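Local coordinates for HTH tetR-type domain-containing protein (Streptomyces coelicolor A3, PDB 3IUV) that probably binds DNA as a transcriptional regulator of the TetR family, although its target genes and any ligand remain unknown, at residues A19-G24 against A37-V42; L31-V36 against S46-F51; R92-W97 against A150-I155. All blocks are in the same frame, centred on the assembly; numbering follows the deposited sequence.

Contact 1: residues A19-G24 against A37-V42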
loop_
_atom_site.group_PDB
_atom_site.type_symbol
_atom_site.label_atom_id
_atom_site.label_comp_id
_atom_site.label_asym_id
_atom_site.label_seq_id
_atom_site.Cartn_x
_atom_site.Cartn_y
_atom_site.Cartn_z
ATOM N N ALA A 19 9.640 15.940 11.407
ATOM C CA ALA A 19 8.334 15.316 11.277
ATOM C C ALA A 19 8.578 13.977 10.623
ATOM O O ALA A 19 8.078 12.936 11.066
ATOM C CB ALA A 19 7.435 16.153 10.402
ATOM N N ILE A 20 9.373 14.026 9.562
ATOM C CA ILE A 20 9.781 12.836 8.845
ATOM C C ILE A 20 10.318 11.766 9.798
ATOM O O ILE A 20 9.826 10.640 9.811
ATOM C CB ILE A 20 10.782 13.192 7.708
ATOM C CG1 ILE A 20 10.021 13.373 6.388
ATOM C CG2 ILE A 20 11.870 12.137 7.562
ATOM C CD1 ILE A 20 10.810 14.089 5.283
ATOM N N ARG A 21 11.294 12.112 10.624
ATOM C CA ARG A 21 11.887 11.110 11.509
ATOM C C ARG A 21 10.917 10.608 12.580
ATOM O O ARG A 21 10.890 9.412 12.900
ATOM C CB ARG A 21 13.168 11.645 12.149
ATOM C CG ARG A 21 14.212 12.071 11.135
ATOM C CD ARG A 21 15.471 12.524 11.836
ATOM N NE ARG A 21 15.159 13.348 13.002
ATOM C CZ ARG A 21 14.873 14.647 12.950
ATOM N NH1 ARG A 21 14.853 15.282 11.782
ATOM N NH2 ARG A 21 14.602 15.314 14.069
ATOM N N VAL A 22 10.126 11.522 13.130
ATOM C CA VAL A 22 9.151 11.159 14.145
ATOM C C VAL A 22 8.243 10.005 13.672
ATOM O O VAL A 22 7.910 9.119 14.455
ATOM C CB VAL A 22 8.332 12.402 14.619
ATOM C CG1 VAL A 22 7.192 12.000 15.547
ATOM C CG2 VAL A 22 9.242 13.403 15.324
ATOM N N VAL A 23 7.889 9.985 12.390
ATOM C CA VAL A 23 6.852 9.068 11.898
ATOM C C VAL A 23 7.294 7.649 11.489
ATOM O O VAL A 23 6.648 6.672 11.855
ATOM C CB VAL A 23 6.083 9.686 10.729
ATOM C CG1 VAL A 23 5.305 10.903 11.195
ATOM C CG2 VAL A 23 7.042 10.056 9.636
ATOM N N GLY A 24 8.364 7.525 10.710
ATOM C CA GLY A 24 8.839 6.205 10.324
ATOM C C GLY A 24 9.258 5.470 11.581
ATOM O O GLY A 24 9.477 4.252 11.588
ATOM N N ALA A 37 8.184 19.488 17.529
ATOM C CA ALA A 37 8.975 20.554 18.142
ATOM C C ALA A 37 10.115 19.946 18.954
ATOM O O ALA A 37 11.279 20.306 18.793
ATOM C CB ALA A 37 8.106 21.443 19.014
ATOM N N ALA A 38 9.768 19.008 19.825
ATOM C CA ALA A 38 10.774 18.264 20.569
ATOM C C ALA A 38 11.851 17.721 19.635
ATOM O O ALA A 38 13.024 18.070 19.774
ATOM C CB ALA A 38 10.127 17.126 21.362
ATOM N N GLU A 39 11.460 16.878 18.682
ATOM C CA GLU A 39 12.455 16.228 17.824
ATOM C C GLU A 39 13.348 17.222 17.103
ATOM O O GLU A 39 14.515 16.933 16.850
ATOM C CB GLU A 39 11.821 15.260 16.814
ATOM C CG GLU A 39 12.167 13.780 17.053
ATOM C CD GLU A 39 13.635 13.553 17.434
ATOM O OE1 GLU A 39 13.989 13.755 18.624
ATOM O OE2 GLU A 39 14.430 13.156 16.547
ATOM N N ALA A 40 12.802 18.394 16.784
ATOM C CA ALA A 40 13.527 19.382 15.997
ATOM C C ALA A 40 14.364 20.302 16.875
ATOM O O ALA A 40 15.172 21.083 16.367
ATOM C CB ALA A 40 12.560 20.196 15.138
ATOM N N ASP A 41 14.183 20.194 18.191
ATOM C CA ASP A 41 14.790 21.139 19.123
ATOM C C ASP A 41 14.512 22.544 18.583
ATOM O O ASP A 41 15.415 23.307 18.216
ATOM C CB ASP A 41 16.289 20.873 19.290
ATOM C CG ASP A 41 16.874 21.550 20.526
ATOM O OD1 ASP A 41 16.178 21.630 21.566
ATOM O OD2 ASP A 41 18.037 22.004 20.457
ATOM N N VAL A 42 13.226 22.859 18.537
ATOM C CA VAL A 42 12.717 24.056 17.903
ATOM C C VAL A 42 11.484 24.420 18.703
ATOM O O VAL A 42 10.757 23.541 19.162
ATOM C CB VAL A 42 12.363 23.768 16.414
ATOM C CG1 VAL A 42 11.025 24.369 16.039
ATOM C CG2 VAL A 42 13.488 24.228 15.488
#

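Contact 2: residues L31-V36 against S46-F51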
loop_
_atom_site.group_PDB
_atom_site.type_symbol
_atom_site.label_atom_id
_atom_site.label_comp_id
_atom_site.label_asym_id
_atom_site.label_seq_id
_atom_site.Cartn_x
_atom_site.Cartn_y
_atom_site.Cartn_z
ATOM N N LEU A 31 3.185 11.798 15.819
ATOM C CA LEU A 31 3.660 13.079 15.313
ATOM C C LEU A 31 2.653 14.213 15.482
ATOM O O LEU A 31 1.580 14.210 14.879
ATOM C CB LEU A 31 4.100 12.938 13.852
ATOM C CG LEU A 31 3.960 14.158 12.944
ATOM C CD1 LEU A 31 5.182 14.319 12.064
ATOM C CD2 LEU A 31 2.699 14.044 12.115
ATOM N N SER A 32 3.019 15.182 16.312
ATOM C CA SER A 32 2.189 16.349 16.556
ATOM C C SER A 32 3.110 17.531 16.750
ATOM O O SER A 32 4.276 17.352 17.094
ATOM C CB SER A 32 1.377 16.157 17.825
ATOM O OG SER A 32 2.205 16.352 18.957
ATOM N N HIS A 33 2.587 18.736 16.544
ATOM C CA HIS A 33 3.364 19.961 16.749
ATOM C C HIS A 33 4.338 19.853 17.897
ATOM O O HIS A 33 5.502 20.230 17.772
ATOM C CB HIS A 33 2.444 21.141 17.022
ATOM C CG HIS A 33 1.712 21.601 15.810
ATOM N ND1 HIS A 33 0.405 21.258 15.561
ATOM C CD2 HIS A 33 2.122 22.345 14.756
ATOM C CE1 HIS A 33 0.029 21.786 14.408
ATOM N NE2 HIS A 33 1.055 22.445 13.898
ATOM N N ARG A 34 3.847 19.348 19.021
ATOM C CA ARG A 34 4.650 19.299 20.221
ATOM C C ARG A 34 5.775 18.267 20.082
ATOM O O ARG A 34 6.882 18.490 20.572
ATOM C CB ARG A 34 3.762 19.035 21.442
ATOM C CG ARG A 34 4.348 19.517 22.742
ATOM C CD ARG A 34 3.312 20.257 23.580
ATOM N NE ARG A 34 3.922 20.885 24.750
ATOM C CZ ARG A 34 3.426 21.951 25.378
ATOM N NH1 ARG A 34 2.310 22.518 24.942
ATOM N NH2 ARG A 34 4.049 22.459 26.440
ATOM N N THR A 35 5.505 17.163 19.385
ATOM C CA THR A 35 6.479 16.069 19.274
ATOM C C THR A 35 7.491 16.348 18.183
ATOM O O THR A 35 8.664 15.978 18.283
ATOM C CB THR A 35 5.824 14.722 18.946
ATOM O OG1 THR A 35 4.502 14.674 19.496
ATOM C CG2 THR A 35 6.659 13.601 19.526
ATOM N N VAL A 36 7.011 16.979 17.124
ATOM C CA VAL A 36 7.880 17.522 16.099
ATOM C C VAL A 36 8.747 18.659 16.658
ATOM O O VAL A 36 9.916 18.784 16.308
ATOM C CB VAL A 36 7.052 18.025 14.920
ATOM C CG1 VAL A 36 7.919 18.142 13.683
ATOM C CG2 VAL A 36 5.907 17.064 14.659
ATOM N N SER A 46 7.685 28.113 16.479
ATOM C CA SER A 46 8.303 27.958 15.166
ATOM C C SER A 46 7.482 26.989 14.356
ATOM O O SER A 46 7.091 27.213 13.206
ATOM C CB SER A 46 9.673 27.297 15.329
ATOM O OG SER A 46 10.747 28.204 15.215
ATOM N N THR A 47 7.311 25.859 14.996
ATOM C CA THR A 47 6.557 24.749 14.510
ATOM C C THR A 47 5.208 25.222 13.961
ATOM O O THR A 47 4.816 24.887 12.836
ATOM C CB THR A 47 6.425 23.752 15.687
ATOM O OG1 THR A 47 7.333 22.656 15.475
ATOM C CG2 THR A 47 4.981 23.291 15.896
ATOM N N THR A 48 4.505 26.039 14.727
ATOM C CA THR A 48 3.182 26.424 14.297
ATOM C C THR A 48 3.237 27.607 13.308
ATOM O O THR A 48 2.362 27.784 12.452
ATOM C CB THR A 48 2.278 26.666 15.512
ATOM O OG1 THR A 48 2.727 27.821 16.219
ATOM C CG2 THR A 48 2.350 25.463 16.460
ATOM N N TYR A 49 4.293 28.397 13.413
ATOM C CA TYR A 49 4.491 29.537 12.537
ATOM C C TYR A 49 4.606 29.011 11.105
ATOM O O TYR A 49 4.113 29.595 10.141
ATOM C CB TYR A 49 5.748 30.293 12.980
ATOM C CG TYR A 49 6.174 31.418 12.078
ATOM C CD1 TYR A 49 5.303 32.452 11.775
ATOM C CD2 TYR A 49 7.464 31.449 11.536
ATOM C CE1 TYR A 49 5.692 33.484 10.953
ATOM C CE2 TYR A 49 7.861 32.470 10.711
ATOM C CZ TYR A 49 6.969 33.490 10.424
ATOM O OH TYR A 49 7.357 34.524 9.606
ATOM N N HIS A 50 5.218 27.853 10.986
ATOM C CA HIS A 50 5.351 27.230 9.693
ATOM C C HIS A 50 4.209 26.271 9.343
ATOM O O HIS A 50 3.931 26.045 8.177
ATOM C CB HIS A 50 6.710 26.548 9.604
ATOM C CG HIS A 50 7.841 27.520 9.619
ATOM N ND1 HIS A 50 8.118 28.349 8.560
ATOM C CD2 HIS A 50 8.745 27.827 10.589
ATOM C CE1 HIS A 50 9.151 29.117 8.859
ATOM N NE2 HIS A 50 9.548 28.812 10.083
ATOM N N PHE A 51 3.528 25.715 10.334
ATOM C CA PHE A 51 2.453 24.783 10.018
ATOM C C PHE A 51 1.321 24.920 10.999
ATOM O O PHE A 51 1.421 24.453 12.131
ATOM C CB PHE A 51 2.956 23.331 10.015
ATOM C CG PHE A 51 4.117 23.099 9.097
ATOM C CD1 PHE A 51 5.406 23.001 9.598
ATOM C CD2 PHE A 51 3.926 22.994 7.726
ATOM C CE1 PHE A 51 6.490 22.797 8.748
ATOM C CE2 PHE A 51 5.006 22.798 6.867
ATOM C CZ PHE A 51 6.291 22.702 7.379
#

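Contact 3: residues R92-W97 against A150-I155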
loop_
_atom_site.group_PDB
_atom_site.type_symbol
_atom_site.label_atom_id
_atom_site.label_comp_id
_atom_site.label_asym_id
_atom_site.label_seq_id
_atom_site.Cartn_x
_atom_site.Cartn_y
_atom_site.Cartn_z
ATOM N N ARG A 92 15.524 0.599 -12.939
ATOM C CA ARG A 92 16.635 1.319 -12.308
ATOM C C ARG A 92 16.156 2.514 -11.465
ATOM O O ARG A 92 16.792 2.864 -10.479
ATOM C CB ARG A 92 17.673 1.748 -13.349
ATOM N N VAL A 93 15.041 3.134 -11.836
ATOM C CA VAL A 93 14.438 4.130 -10.955
ATOM C C VAL A 93 13.987 3.454 -9.662
ATOM O O VAL A 93 14.310 3.892 -8.560
ATOM C CB VAL A 93 13.253 4.852 -11.622
ATOM C CG1 VAL A 93 12.384 5.532 -10.559
ATOM C CG2 VAL A 93 13.765 5.869 -12.663
ATOM N N LEU A 94 13.246 2.368 -9.812
ATOM C CA LEU A 94 12.864 1.546 -8.680
ATOM C C LEU A 94 14.061 1.034 -7.867
ATOM O O LEU A 94 14.015 1.025 -6.640
ATOM C CB LEU A 94 12.012 0.364 -9.139
ATOM C CG LEU A 94 10.518 0.616 -9.295
ATOM C CD1 LEU A 94 9.771 -0.680 -8.988
ATOM C CD2 LEU A 94 10.078 1.732 -8.357
ATOM N N GLY A 95 15.120 0.596 -8.542
ATOM C CA GLY A 95 16.327 0.148 -7.850
ATOM C C GLY A 95 16.905 1.236 -6.955
ATOM O O GLY A 95 17.340 0.968 -5.843
ATOM N N GLU A 96 16.898 2.477 -7.434
ATOM C CA GLU A 96 17.404 3.597 -6.646
ATOM C C GLU A 96 16.452 3.984 -5.519
ATOM O O GLU A 96 16.840 4.001 -4.352
ATOM C CB GLU A 96 17.670 4.801 -7.542
ATOM C CG GLU A 96 18.776 4.565 -8.541
ATOM C CD GLU A 96 18.903 5.682 -9.553
ATOM O OE1 GLU A 96 18.725 6.863 -9.183
ATOM O OE2 GLU A 96 19.195 5.371 -10.722
ATOM N N TRP A 97 15.209 4.295 -5.879
ATOM C CA TRP A 97 14.160 4.653 -4.920
ATOM C C TRP A 97 14.095 3.699 -3.731
ATOM O O TRP A 97 13.583 4.055 -2.669
ATOM C CB TRP A 97 12.812 4.664 -5.638
ATOM C CG TRP A 97 11.605 5.006 -4.799
ATOM C CD1 TRP A 97 10.479 4.245 -4.640
ATOM C CD2 TRP A 97 11.386 6.211 -4.041
ATOM N NE1 TRP A 97 9.580 4.893 -3.827
ATOM C CE2 TRP A 97 10.108 6.098 -3.448
ATOM C CE3 TRP A 97 12.145 7.363 -3.805
ATOM C CZ2 TRP A 97 9.575 7.105 -2.630
ATOM C CZ3 TRP A 97 11.614 8.358 -2.989
ATOM C CH2 TRP A 97 10.342 8.221 -2.413
ATOM N N ALA A 150 0.718 0.867 -11.691
ATOM C CA ALA A 150 0.167 -0.051 -10.711
ATOM C C ALA A 150 1.223 -1.075 -10.242
ATOM O O ALA A 150 1.272 -1.484 -9.074
ATOM C CB ALA A 150 -1.051 -0.761 -11.292
ATOM N N VAL A 151 2.082 -1.481 -11.158
ATOM C CA VAL A 151 3.064 -2.489 -10.820
ATOM C C VAL A 151 4.271 -1.905 -10.070
ATOM O O VAL A 151 4.824 -2.562 -9.195
ATOM C CB VAL A 151 3.467 -3.300 -12.050
ATOM C CG1 VAL A 151 4.417 -2.497 -12.947
ATOM C CG2 VAL A 151 4.072 -4.594 -11.616
ATOM N N LEU A 152 4.650 -0.665 -10.372
ATOM C CA LEU A 152 5.647 0.008 -9.549
ATOM C C LEU A 152 5.270 -0.088 -8.074
ATOM O O LEU A 152 6.039 -0.598 -7.254
ATOM C CB LEU A 152 5.830 1.463 -9.956
ATOM C CG LEU A 152 6.685 1.670 -11.221
ATOM C CD1 LEU A 152 5.878 1.479 -12.495
ATOM C CD2 LEU A 152 7.329 3.053 -11.246
ATOM N N ASP A 153 4.076 0.387 -7.747
ATOM C CA ASP A 153 3.570 0.325 -6.380
ATOM C C ASP A 153 3.559 -1.083 -5.808
ATOM O O ASP A 153 4.021 -1.306 -4.693
ATOM C CB ASP A 153 2.162 0.913 -6.299
ATOM C CG ASP A 153 2.120 2.229 -5.552
ATOM O OD1 ASP A 153 3.089 2.546 -4.825
ATOM O OD2 ASP A 153 1.107 2.942 -5.694
ATOM N N GLY A 154 3.022 -2.027 -6.570
ATOM C CA GLY A 154 2.995 -3.433 -6.179
ATOM C C GLY A 154 4.375 -3.969 -5.860
ATOM O O GLY A 154 4.664 -4.343 -4.718
ATOM N N ILE A 155 5.235 -3.996 -6.870
ATOM C CA ILE A 155 6.638 -4.358 -6.670
ATOM C C ILE A 155 7.205 -3.672 -5.414
ATOM O O ILE A 155 7.732 -4.336 -4.534
ATOM C CB ILE A 155 7.494 -4.049 -7.944
ATOM C CG1 ILE A 155 7.187 -5.070 -9.050
ATOM C CG2 ILE A 155 9.005 -4.009 -7.626
ATOM C CD1 ILE A 155 7.594 -4.645 -10.502
#

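Contact 1: residues A19-G24 against A37-V42
Arg21 and Glu39 join helix 11-24 to helix 33-40, the first helix of the predicted helix-turn-helix of this TetR-family DNA-binding domain. The pairing is a salt bridge carried by one hydrogen bond: NH2 of Arg21 donates to OE2 of Glu39 over 3.3 Å, with an N-H...O angle of 161°. From the donor's side the bond is well placed, since the carboxylate oxygen lies almost in the guanidinium plane. On the acceptor's side it is less so, because the nitrogen stands above the carboxylate plane; the two flat groups are turned 67° against each other. NE of Arg21 lies 3.6 Å from the same OE2, so the carboxylate meets the guanidinium through a single oxygen and no two-pronged pairing forms. A bend at chi3 (-42°) of Arg21 turns the guanidinium across the gap to the carboxylate. Both charged side chains are exposed, at the border of the contact.

Alongside the salt bridge, Val22 and Glu39 have the closest CA atoms of the two segments, 7.1 Å apart. CG2 of Val22 packs on the aliphatic part of the glutamate, 3.4 Å from CG of Glu39, the two side chains running past each other in opposite senses. The other branch, CG1, packs on Leu31.

Helix 33-40 closes in a Schellman motif at Asp41, whose phi is positive: Val42 N bonds to Ala37 O and Asp41 N to Ala38 O. The carbonyl of Ala40 is taken by NH2 of Arg14, a second arginine from helix 11-24. The backbone oxygen of Glu39 also lies 3.2 Å from NH2 of Arg21, near the guanidinium plane, but the angle is too poor for a hydrogen bond.

Contact 2: residues L31-V36 against S46-F51
His33, in the first turn of helix 33-40, reaches across to helix 44-50 and has more surface buried here than any other residue of the two segments. Its NE2 donates a hydrogen bond of 2.7 Å to the backbone oxygen of Phe51, the residue at which the second helix gives way to non-helical backbone. The N-H...O angle of 148° makes the bond somewhat bent, and the donor also stands out of the carbonyl plane of Phe51. With chi1 at -73° the imidazole lies anti to the carbonyl carbon of His33, which directs the ring toward helix 44-50.

Thr47, with the next largest share, meets this ring at its edge. Its methyl CG2 lies in the ring plane, 3.2 Å from CD2 of His33, and also packs against CB of the histidine. Thr48 adds its own methyl, CG2, 3.6 Å from CD2 of His33, its side chain running at about a right angle to that of the histidine. The hydroxyl of Thr48 is bound within its own helix, to the carbonyl oxygen of Gly45. With the imidazole of His33 cut back to an alanine, the Phe51 carbonyl is likely to be left without this donor and a gap to open beside the two threonine methyls.

The CB of Phe51 is directed toward helix 33-40, but its ring leads away, and the side chain touches Ile15 and Ala60, while Leu54 touches His33 from helix 54-73. Ser32 stands at the N-cap of helix 33-40, its OG hydrogen-bonded to OG1 of Thr35. The two short helices correspond to the predicted helix-turn-helix of this TetR-family protein, whose second helix is, in relatives, typically the DNA-recognition helix.

Contact 3: residues R92-W97 against A150-I155
Segments 92-97 and 150-155 are both fully helical, and they come nearest at Leu94 and Leu152, whose CA atoms lie 7.4 Å apart. Leu94 carries the contact from its side: its CB is directed toward the other helix, and its two methyls meet two residues about one turn apart. CD1 of Leu94 approaches CG2 of Ile155 to 3.7 Å, the closest apolar pair here, and lies 4.1 Å from the backbone O of Leu152. CD2 of the same leucine faces CD2 of Leu152 at a looser 4.2 Å.

The branch that Ile155 offers is set by its first torsion (chi1 -73°), which places CG2, the touching branch, anti to the backbone N and beside the carbonyl carbon, facing Leu94; the two side chains then cross at a slant. All three residues are buried, and no hydrogen bond links the segments. This is helix-to-helix packing inside the all-helical C-terminal domain of the TetR family, where helix 86-98 lies against helix 142-161.

Tyr166 adds to the apolar cluster by touching both Leu94 and Ile155, and Leu152 also rests on Trp128 of helix 121-139. Elsewhere on helix 142-161, the backbone oxygen of Asp153 is hydrogen-bonded to OH of Tyr109, and Asp153 packs on Leu157 of the second subunit.

Contacts 1 and 2 belong to one DNA-binding domain and share helix 33-40, which meets helix 11-24 in contact 1 and helix 44-50 in contact 2. Their centres are 9 Å apart, and Leu31 joins them directly: its CD1 lies 3.3 Å from CB of Ala19. Along the chain their segments alternate. Contact 3 lies in the C-terminal domain on the opposite side of the chain's centre, its own centre about 28 Å from that of contact 1 and about 32 Å from that of contact 2. It touches neither, but helix 54-73 packs against residues of all three contacts and so spans the two domains.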